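Long-range contact in tumor necrosis factor receptor superfamily member 11B (Mus musculus, PDB 4E4D), which acts as a secreted decoy receptor for the cytokine RANKL, neutralising its role in osteoclast formation and so restraining bone resorption: residues L98-C103 against E116-C121. Sequence-based numbering, arbitrary orientation.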
# COMPACT_ATOMS: atom_id res chain seq x y z
N LEU B 98 6.31 3.83 23.82
CA LEU B 98 5.52 2.97 24.69
C LEU B 98 6.19 2.81 26.05
O LEU B 98 7.41 2.95 26.17
CB LEU B 98 5.34 1.59 24.05
CG LEU B 98 4.74 1.58 22.64
CD1 LEU B 98 4.54 0.16 22.15
CD2 LEU B 98 3.43 2.36 22.60
N LYS B 99 5.39 2.51 27.06
CA LYS B 99 5.92 2.27 28.40
C LYS B 99 6.68 0.95 28.43
O LYS B 99 6.39 0.05 27.64
CB LYS B 99 4.78 2.22 29.42
CG LYS B 99 3.94 3.48 29.49
CD LYS B 99 2.82 3.32 30.51
CE LYS B 99 1.90 4.52 30.55
NZ LYS B 99 0.80 4.34 31.55
N HIS B 100 7.63 0.84 29.34
CA HIS B 100 8.39 -0.40 29.49
C HIS B 100 7.50 -1.52 30.00
O HIS B 100 6.60 -1.29 30.81
CB HIS B 100 9.58 -0.19 30.43
CG HIS B 100 10.60 0.77 29.92
ND1 HIS B 100 10.81 2.01 30.49
CD2 HIS B 100 11.47 0.69 28.88
CE1 HIS B 100 11.76 2.64 29.84
NE2 HIS B 100 12.18 1.86 28.85
N ARG B 101 7.76 -2.74 29.54
CA ARG B 101 6.98 -3.90 29.93
C ARG B 101 6.87 -4.01 31.45
O ARG B 101 7.78 -3.60 32.17
CB ARG B 101 7.61 -5.18 29.37
CG ARG B 101 6.81 -6.44 29.64
CD ARG B 101 7.52 -7.69 29.13
NE ARG B 101 7.74 -7.64 27.68
CZ ARG B 101 8.84 -7.18 27.09
NH1 ARG B 101 9.86 -6.71 27.80
NH2 ARG B 101 8.93 -7.19 25.77
N SER B 102 5.76 -4.56 31.92
CA SER B 102 5.54 -4.75 33.35
C SER B 102 5.45 -6.23 33.68
O SER B 102 4.50 -6.91 33.31
CB SER B 102 4.26 -4.03 33.79
OG SER B 102 4.34 -2.64 33.54
N CYS B 103 6.46 -6.73 34.40
CA CYS B 103 6.50 -8.14 34.78
C CYS B 103 5.27 -8.52 35.61
O CYS B 103 4.96 -7.85 36.60
CB CYS B 103 7.77 -8.44 35.58
SG CYS B 103 9.30 -8.18 34.66
N GLU B 116 15.79 3.37 24.09
CA GLU B 116 15.82 2.73 22.78
C GLU B 116 15.53 1.23 22.86
O GLU B 116 15.48 0.55 21.84
CB GLU B 116 17.17 2.96 22.10
CG GLU B 116 17.40 4.38 21.60
CD GLU B 116 17.53 5.39 22.73
OE1 GLU B 116 17.87 4.99 23.86
OE2 GLU B 116 17.29 6.59 22.48
N ARG B 117 15.36 0.72 24.08
CA ARG B 117 15.11 -0.71 24.27
C ARG B 117 14.15 -0.97 25.42
O ARG B 117 14.14 -0.24 26.41
CB ARG B 117 16.43 -1.45 24.51
CG ARG B 117 17.45 -1.26 23.40
CD ARG B 117 18.62 -2.22 23.55
NE ARG B 117 19.65 -1.98 22.54
CZ ARG B 117 19.59 -2.40 21.28
NH1 ARG B 117 18.54 -3.09 20.85
NH2 ARG B 117 20.58 -2.13 20.45
N ASN B 118 13.34 -2.02 25.28
CA ASN B 118 12.35 -2.37 26.29
C ASN B 118 12.98 -3.16 27.43
O ASN B 118 14.07 -3.72 27.28
CB ASN B 118 11.22 -3.17 25.65
CG ASN B 118 9.97 -3.19 26.50
OD1 ASN B 118 9.89 -2.54 27.54
ND2 ASN B 118 8.97 -3.95 26.05
N THR B 119 12.30 -3.21 28.57
CA THR B 119 12.81 -3.93 29.73
C THR B 119 12.74 -5.44 29.53
O THR B 119 11.78 -5.95 28.97
CB THR B 119 12.02 -3.57 31.01
OG1 THR B 119 10.62 -3.71 30.77
CG2 THR B 119 12.32 -2.14 31.43
N VAL B 120 13.77 -6.13 30.00
CA VAL B 120 13.82 -7.59 29.90
C VAL B 120 13.44 -8.22 31.24
O VAL B 120 14.05 -7.93 32.27
CB VAL B 120 15.23 -8.07 29.52
CG1 VAL B 120 15.26 -9.59 29.39
CG2 VAL B 120 15.68 -7.41 28.22
N CYS B 121 12.42 -9.07 31.21
CA CYS B 121 11.97 -9.76 32.41
C CYS B 121 12.46 -11.20 32.42
O CYS B 121 12.95 -11.71 31.41
CB CYS B 121 10.44 -9.73 32.50
SG CYS B 121 9.73 -8.07 32.67
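Over one face of the Arg101 guanidinium sits Asn118 ND2, 2.9 Å above the plane and displaced toward the rim, with guanidinium and amide planes tilted by 29°; both groups are donors, and this is packing, not a hydrogen bond. At the guanidinium edge lies the backbone carbonyl of Thr119. The imidazole of His100 has Asn118 OD1 and the carbonyl oxygen of Arg117 at its edge, while the Thr119 methyl CG2 approaches obliquely and reaches His100 CB at 3.5 Å. Asn118 turns CG anti to its own backbone N (chi1 -162°), which helps to carry the amide across, and OD1 accepts from Arg101 N at 2.9 Å in a nearly straight bond on a lone pair. Thr119 N also points at this oxygen, at a bent angle and from above the carbonyl plane. The Asn118 side chain also touches Tyr91 of strand 90-93. Both segments belong to the third TNFR cysteine-rich repeat, where the Cys103–Cys121 disulfide ties them together. Cys121 also packs on Val109 of strand 107-111. A leucine in place of Asn118 would probably leave Arg101 N and Thr119 N without their shared acceptor. Between amide and disulfide, Thr119 OG1 gives a weak hydrogen bond to Arg101 O at 3.2 Å.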